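Local atomic coordinates of phosphoheptose isomerase (Neisseria gonorrhoeae, PDB entry 5I01), a protein that probably isomerises sedoheptulose 7-phosphate to D-glycero-D-manno-heptose 7-phosphate, as a zinc-binding homotetramer of the SIS family. Residues G47-A58 against L79-D87; V108-V119 against A136-L147. The protein carries 1 engineered substitution. One frame throughout, in Å; residues are numbered along the deposited sequence.

Interaction 1 (G47-A58 against L79-D87)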
# COMPACT_ATOMS: atom_id res chain seq x y z
N GLY A 47 11.36 7.64 21.27
CA GLY A 47 9.95 7.56 20.86
C GLY A 47 9.82 7.42 19.35
O GLY A 47 10.83 7.42 18.61
N LYS A 48 8.57 7.31 18.89
CA LYS A 48 8.25 7.26 17.46
C LYS A 48 7.08 8.17 17.10
O LYS A 48 6.32 8.58 17.96
CB LYS A 48 7.99 5.81 17.01
CG LYS A 48 6.84 5.09 17.68
CD LYS A 48 6.89 3.60 17.34
CE LYS A 48 5.80 2.80 18.01
NZ LYS A 48 5.81 2.94 19.49
N ILE A 49 7.00 8.51 15.81
CA ILE A 49 5.92 9.33 15.27
C ILE A 49 5.00 8.48 14.40
O ILE A 49 5.46 7.83 13.47
CB ILE A 49 6.45 10.53 14.43
CG1 ILE A 49 7.45 11.36 15.25
CG2 ILE A 49 5.31 11.41 13.96
CD1 ILE A 49 8.89 11.13 14.88
N LEU A 50 3.70 8.50 14.71
CA LEU A 50 2.67 7.90 13.86
C LEU A 50 2.00 9.01 13.06
O LEU A 50 1.72 10.07 13.61
CB LEU A 50 1.64 7.18 14.73
CG LEU A 50 2.20 6.23 15.78
CD1 LEU A 50 1.05 5.53 16.49
CD2 LEU A 50 3.15 5.21 15.16
N ALA A 51 1.74 8.76 11.77
CA ALA A 51 1.05 9.72 10.90
C ALA A 51 -0.20 9.09 10.32
O ALA A 51 -0.20 7.90 10.00
CB ALA A 51 1.97 10.19 9.79
N CYS A 52 -1.26 9.88 10.19
CA CYS A 52 -2.47 9.42 9.51
C CYS A 52 -3.27 10.56 8.84
O CYS A 52 -3.11 11.73 9.19
CB CYS A 52 -3.37 8.67 10.49
SG CYS A 52 -4.23 9.72 11.66
N GLY A 53 -4.13 10.17 7.90
CA GLY A 53 -4.93 11.11 7.13
C GLY A 53 -5.66 10.39 6.01
O GLY A 53 -5.38 9.22 5.76
N ASN A 54 -6.60 11.09 5.36
CA ASN A 54 -7.40 10.53 4.24
C ASN A 54 -7.10 11.18 2.88
O ASN A 54 -6.78 12.36 2.82
CB ASN A 54 -8.91 10.69 4.51
CG ASN A 54 -9.37 9.91 5.72
OD1 ASN A 54 -9.21 8.69 5.79
ND2 ASN A 54 -9.96 10.60 6.69
N GLY A 55 -7.23 10.41 1.80
CA GLY A 55 -7.11 10.94 0.44
C GLY A 55 -5.73 11.45 0.13
O GLY A 55 -4.74 10.73 0.27
N GLY A 56 -5.64 12.71 -0.28
CA GLY A 56 -4.35 13.38 -0.46
C GLY A 56 -3.52 13.42 0.82
O GLY A 56 -2.29 13.43 0.77
N SER A 57 -4.19 13.43 1.96
CA SER A 57 -3.50 13.43 3.24
C SER A 57 -2.93 12.07 3.62
O SER A 57 -2.03 12.01 4.46
CB SER A 57 -4.43 13.91 4.34
OG SER A 57 -5.01 15.16 3.99
N ALA A 58 -3.45 11.00 3.02
CA ALA A 58 -2.88 9.66 3.21
C ALA A 58 -1.56 9.58 2.49
O ALA A 58 -0.60 9.06 3.02
CB ALA A 58 -3.83 8.58 2.69
N LEU A 79 15.04 7.29 11.23
CA LEU A 79 14.22 7.80 12.35
C LEU A 79 12.91 7.02 12.48
O LEU A 79 12.34 6.58 11.48
CB LEU A 79 13.90 9.27 12.12
CG LEU A 79 15.10 10.22 12.02
CD1 LEU A 79 14.68 11.59 11.51
CD2 LEU A 79 15.80 10.32 13.37
N ALA A 80 12.42 6.90 13.71
CA ALA A 80 11.23 6.09 13.98
C ALA A 80 9.94 6.81 13.56
O ALA A 80 9.46 7.69 14.27
CB ALA A 80 11.17 5.72 15.46
N ALA A 81 9.41 6.42 12.40
CA ALA A 81 8.14 6.97 11.92
C ALA A 81 7.37 5.96 11.07
O ALA A 81 7.93 5.40 10.12
CB ALA A 81 8.37 8.25 11.16
N VAL A 82 6.09 5.76 11.42
CA VAL A 82 5.20 4.81 10.74
C VAL A 82 3.95 5.56 10.24
O VAL A 82 3.28 6.24 11.01
CB VAL A 82 4.76 3.68 11.71
CG1 VAL A 82 3.90 2.64 10.99
CG2 VAL A 82 5.97 3.01 12.35
N ALA A 83 3.63 5.44 8.96
CA ALA A 83 2.35 5.94 8.47
C ALA A 83 1.32 4.85 8.75
O ALA A 83 1.57 3.69 8.48
CB ALA A 83 2.43 6.22 6.98
N LEU A 84 0.17 5.24 9.29
CA LEU A 84 -0.91 4.29 9.58
C LEU A 84 -1.87 4.09 8.40
O LEU A 84 -2.92 3.48 8.56
CB LEU A 84 -1.71 4.77 10.79
CG LEU A 84 -0.92 5.08 12.06
CD1 LEU A 84 -1.89 5.55 13.12
CD2 LEU A 84 -0.14 3.86 12.55
N THR A 85 -1.49 4.57 7.23
CA THR A 85 -2.37 4.58 6.06
C THR A 85 -1.89 3.63 4.96
O THR A 85 -2.35 3.74 3.85
CB THR A 85 -2.44 6.02 5.47
OG1 THR A 85 -1.12 6.47 5.14
CG2 THR A 85 -3.04 6.98 6.48
N THR A 86 -0.97 2.71 5.26
CA THR A 86 -0.33 1.85 4.25
C THR A 86 -0.77 0.38 4.27
O THR A 86 -0.87 -0.25 3.20
CB THR A 86 1.20 1.87 4.40
OG1 THR A 86 1.57 1.42 5.71
CG2 THR A 86 1.78 3.25 4.16
N ASP A 87 -1.00 -0.19 5.46
CA ASP A 87 -1.40 -1.61 5.57
C ASP A 87 -2.86 -1.80 5.15
O ASP A 87 -3.80 -1.53 5.91
CB ASP A 87 -1.16 -2.17 6.99
CG ASP A 87 -1.24 -3.71 7.05
OD1 ASP A 87 -1.63 -4.33 6.04
OD2 ASP A 87 -0.92 -4.30 8.11
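The axes of strands 49-52 and 81-83 come within 4.8 Å, their directions 20° apart, and four backbone bonds from Ile49 N–Ala80 O to Leu84 N–Ala51 O join them, the last at 2.8 Å. Before the first bridge, Ala80 CB sits 3.5 Å from Lys48 CB; a methyl fits this close spacing, while Lys48 sends its amine away to a salt bridge with Asp116. On one face Leu50 and Val82 lie side by side, Leu50 CD2 4.1 Å from Val82 CB. Leu84 adds CD1 at 4.2 Å from Leu50 CB. On the other face the methyls of Ala51, Ala81 and Ala83 sit beside the larger Ile49, which packs against Phe64 of helix 56-69. Past the strands, Thr85 turns CG2 anti to its carbonyl carbon and brings it 3.3 Å from Gly53 O, while OG1 makes a weak bond to Ala58 O. Its two branches bridge the start of the glycine-rich turn, at Gly53, and the first turn of helix 56-69, at Ala58; between them lie Asn54, Gly55 and Gly56, predicted to bind substrate. Helix 105-111 packs on the Val82 and Leu84 face, Met68 of helix 56-69 lies against Ala81, and strand 117-122 flanks strand 49-52.

Interaction 2 (V108-V119 against A136-L147)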
# COMPACT_ATOMS: atom_id res chain seq x y z
N VAL A 108 -3.26 3.00 16.46
CA VAL A 108 -2.65 3.82 17.52
C VAL A 108 -2.64 3.02 18.83
O VAL A 108 -1.62 2.98 19.50
CB VAL A 108 -3.38 5.17 17.71
CG1 VAL A 108 -2.84 5.92 18.92
CG2 VAL A 108 -3.23 6.04 16.47
N ARG A 109 -3.76 2.37 19.16
CA ARG A 109 -3.81 1.45 20.31
C ARG A 109 -2.84 0.26 20.20
O ARG A 109 -2.31 -0.17 21.21
CB ARG A 109 -5.24 0.96 20.58
CG ARG A 109 -6.10 1.94 21.38
CD ARG A 109 -7.38 1.32 21.92
NE ARG A 109 -8.38 1.10 20.87
CZ ARG A 109 -9.18 2.04 20.34
NH1 ARG A 109 -9.13 3.32 20.74
NH2 ARG A 109 -10.05 1.70 19.38
N ALA A 110 -2.60 -0.25 18.99
CA ALA A 110 -1.58 -1.29 18.78
C ALA A 110 -0.15 -0.77 18.99
O ALA A 110 0.58 -1.28 19.85
CB ALA A 110 -1.69 -1.87 17.38
N LEU A 111 0.23 0.25 18.22
CA LEU A 111 1.63 0.70 18.13
C LEU A 111 2.05 1.76 19.15
O LEU A 111 3.20 1.78 19.55
CB LEU A 111 1.91 1.23 16.72
CG LEU A 111 1.63 0.26 15.57
CD1 LEU A 111 2.01 0.90 14.25
CD2 LEU A 111 2.36 -1.06 15.74
N GLY A 112 1.13 2.64 19.54
CA GLY A 112 1.46 3.82 20.34
C GLY A 112 1.94 3.51 21.74
O GLY A 112 1.54 2.51 22.35
N ARG A 113 2.83 4.35 22.25
CA ARG A 113 3.25 4.28 23.65
C ARG A 113 3.29 5.71 24.19
O ARG A 113 3.15 6.66 23.43
CB ARG A 113 4.62 3.62 23.80
CG ARG A 113 4.73 2.21 23.23
CD ARG A 113 4.09 1.15 24.11
NE ARG A 113 4.41 -0.21 23.64
CZ ARG A 113 3.67 -0.98 22.82
NH1 ARG A 113 2.49 -0.57 22.34
NH2 ARG A 113 4.11 -2.19 22.49
N ALA A 114 3.47 5.85 25.49
CA ALA A 114 3.59 7.16 26.14
C ALA A 114 4.81 7.88 25.60
O ALA A 114 5.88 7.27 25.43
CB ALA A 114 3.69 7.00 27.64
N GLY A 115 4.65 9.17 25.30
CA GLY A 115 5.72 10.00 24.73
C GLY A 115 5.81 10.04 23.21
O GLY A 115 6.49 10.92 22.68
N ASP A 116 5.16 9.10 22.50
CA ASP A 116 5.13 9.09 21.02
C ASP A 116 4.31 10.27 20.50
O ASP A 116 3.70 11.01 21.27
CB ASP A 116 4.51 7.79 20.47
CG ASP A 116 5.40 6.58 20.66
OD1 ASP A 116 6.63 6.73 20.83
OD2 ASP A 116 4.86 5.45 20.61
N VAL A 117 4.32 10.46 19.18
CA VAL A 117 3.66 11.59 18.56
C VAL A 117 2.77 11.11 17.42
O VAL A 117 3.20 10.35 16.58
CB VAL A 117 4.69 12.62 18.08
CG1 VAL A 117 4.07 13.65 17.15
CG2 VAL A 117 5.32 13.31 19.29
N LEU A 118 1.51 11.56 17.45
CA LEU A 118 0.58 11.37 16.36
C LEU A 118 0.52 12.65 15.56
O LEU A 118 0.24 13.73 16.12
CB LEU A 118 -0.81 11.03 16.88
CG LEU A 118 -1.94 10.88 15.86
CD1 LEU A 118 -1.64 9.76 14.88
CD2 LEU A 118 -3.28 10.64 16.53
N VAL A 119 0.76 12.53 14.26
CA VAL A 119 0.54 13.60 13.31
C VAL A 119 -0.73 13.27 12.57
O VAL A 119 -0.73 12.40 11.72
CB VAL A 119 1.71 13.75 12.33
CG1 VAL A 119 1.41 14.81 11.27
CG2 VAL A 119 3.00 14.08 13.09
N ALA A 136 -7.52 8.27 20.96
CA ALA A 136 -6.65 7.15 21.31
C ALA A 136 -5.24 7.59 21.69
O ALA A 136 -4.65 7.03 22.61
CB ALA A 136 -6.59 6.14 20.18
N ALA A 137 -4.72 8.58 20.97
CA ALA A 137 -3.42 9.17 21.27
C ALA A 137 -3.43 9.86 22.65
O ALA A 137 -2.47 9.73 23.42
CB ALA A 137 -3.02 10.16 20.20
N HIS A 138 -4.52 10.57 22.96
CA HIS A 138 -4.63 11.19 24.28
C HIS A 138 -4.70 10.14 25.38
O HIS A 138 -3.93 10.21 26.34
CB HIS A 138 -5.80 12.18 24.35
CG HIS A 138 -5.51 13.50 23.70
ND1 HIS A 138 -6.49 14.31 23.17
CD2 HIS A 138 -4.34 14.16 23.49
CE1 HIS A 138 -5.95 15.40 22.66
NE2 HIS A 138 -4.64 15.33 22.85
N GLU A 139 -5.56 9.13 25.22
CA GLU A 139 -5.65 8.00 26.16
C GLU A 139 -4.32 7.25 26.37
O GLU A 139 -4.07 6.75 27.46
CB GLU A 139 -6.78 7.02 25.76
CG GLU A 139 -8.18 7.54 26.10
CD GLU A 139 -9.33 6.98 25.24
OE1 GLU A 139 -9.08 6.45 24.13
OE2 GLU A 139 -10.50 7.10 25.67
N ARG A 140 -3.46 7.22 25.34
CA ARG A 140 -2.10 6.66 25.48
C ARG A 140 -1.02 7.61 25.98
O ARG A 140 0.15 7.23 26.00
CB ARG A 140 -1.60 6.05 24.16
CG ARG A 140 -2.07 4.65 23.88
CD ARG A 140 -1.64 3.63 24.94
NE ARG A 140 -2.55 2.50 24.86
CZ ARG A 140 -2.48 1.53 23.96
NH1 ARG A 140 -1.50 1.51 23.05
NH2 ARG A 140 -3.39 0.57 23.97
N ASP A 141 -1.38 8.83 26.38
CA ASP A 141 -0.41 9.86 26.80
C ASP A 141 0.64 10.19 25.73
O ASP A 141 1.85 10.32 26.02
CB ASP A 141 0.23 9.46 28.14
CG ASP A 141 -0.79 9.31 29.25
OD1 ASP A 141 -1.48 10.30 29.58
OD2 ASP A 141 -0.90 8.20 29.80
N MET A 142 0.15 10.32 24.49
CA MET A 142 0.94 10.77 23.35
C MET A 142 0.56 12.22 23.06
O MET A 142 -0.58 12.62 23.28
CB MET A 142 0.62 9.94 22.10
CG MET A 142 0.98 8.46 22.16
SD MET A 142 0.20 7.53 20.81
CE MET A 142 0.93 8.27 19.36
N HIS A 143 1.51 12.98 22.53
CA HIS A 143 1.25 14.36 22.10
C HIS A 143 0.79 14.35 20.64
O HIS A 143 1.09 13.40 19.91
CB HIS A 143 2.49 15.21 22.28
CG HIS A 143 3.12 15.08 23.63
ND1 HIS A 143 2.42 15.28 24.80
CD2 HIS A 143 4.37 14.73 24.01
CE1 HIS A 143 3.21 15.08 25.83
NE2 HIS A 143 4.41 14.75 25.38
N VAL A 144 0.07 15.38 20.23
CA VAL A 144 -0.56 15.41 18.90
C VAL A 144 -0.08 16.64 18.12
O VAL A 144 0.09 17.71 18.70
CB VAL A 144 -2.10 15.36 18.99
CG1 VAL A 144 -2.77 15.44 17.62
CG2 VAL A 144 -2.53 14.07 19.67
N ILE A 145 0.16 16.45 16.83
CA ILE A 145 0.41 17.55 15.90
C ILE A 145 -0.65 17.44 14.82
O ILE A 145 -0.66 16.49 14.03
CB ILE A 145 1.82 17.50 15.28
CG1 ILE A 145 2.88 17.64 16.37
CG2 ILE A 145 2.01 18.59 14.21
CD1 ILE A 145 4.28 17.25 15.94
N ALA A 146 -1.56 18.41 14.79
CA ALA A 146 -2.65 18.41 13.84
C ALA A 146 -2.28 19.29 12.65
O ALA A 146 -1.90 20.44 12.83
CB ALA A 146 -3.92 18.93 14.50
N LEU A 147 -2.39 18.73 11.44
CA LEU A 147 -2.31 19.50 10.21
C LEU A 147 -3.73 19.64 9.69
O LEU A 147 -4.30 18.67 9.17
CB LEU A 147 -1.38 18.82 9.19
CG LEU A 147 0.11 19.09 9.41
CD1 LEU A 147 0.58 18.46 10.72
CD2 LEU A 147 0.96 18.57 8.27
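Arg140 NH1 donates to Arg109 O at 2.6 Å and to Gly112 O at 3.3 Å, binding the end of helix 128-139 to the end of helix 105-111. The long, bent arginine spans this gap, its guanidinium at 82° to that of Arg109, whose CG lies over one face. Arg109 itself forms a salt bridge with Glu78 of a second subunit. Gly112 O also accepts from Arg113 NH1, which arrives from the opposite face of the carbonyl plane. Among backbone bonds, Gly115, whose positive phi suits the type II turn from Arg113 to Asp116, donates to Asp141 O; three more, ending with Ile145 N to Leu118 O at 2.8 Å, pair strands 117-119 and 143-147. These parallel strands and helix 128-139 form a beta-alpha-beta unit, the helix ending in a Schellman motif with Asp141 at positive phi. Among apolar contacts, flexible Met142 brings SD 3.9 Å from Val108 CG1, and its bend at chi3 (63°) turns CE back to 4.1 Å from Leu118 CB; Gly112 has no CB to collide with the sulfur. Small Ala137 admits Leu118 CD2. On the other sheet face, branched Val117 CG1 meets Ile145 CD1 at 3.8 Å, and Val119 CG1 approaches Leu147 CD1 equally closely.

In the fold
From the N terminus, after helices 6-27 and 29-44, the chain enters strand 49-52 and helix 56-69, and interaction 1 closes this excursion when strand 81-83 returns beside the first. Helix 88-97 follows, and interaction 2 opens within helix 105-111; it closes around helix 128-139 when strand 143-149 joins strand 117-122. The two contacts are therefore in series, neither nested nor crossed. In space they merge, because strands 49-52 and 117-122 are neighbours in one parallel sheet: Leu50 probably bonds through its backbone to both Val117 and Val119. Together the contacts span four adjacent strands of the sheet, ordered 81-83, 49-52, 117-122, 143-149, and both also touch the second subunit.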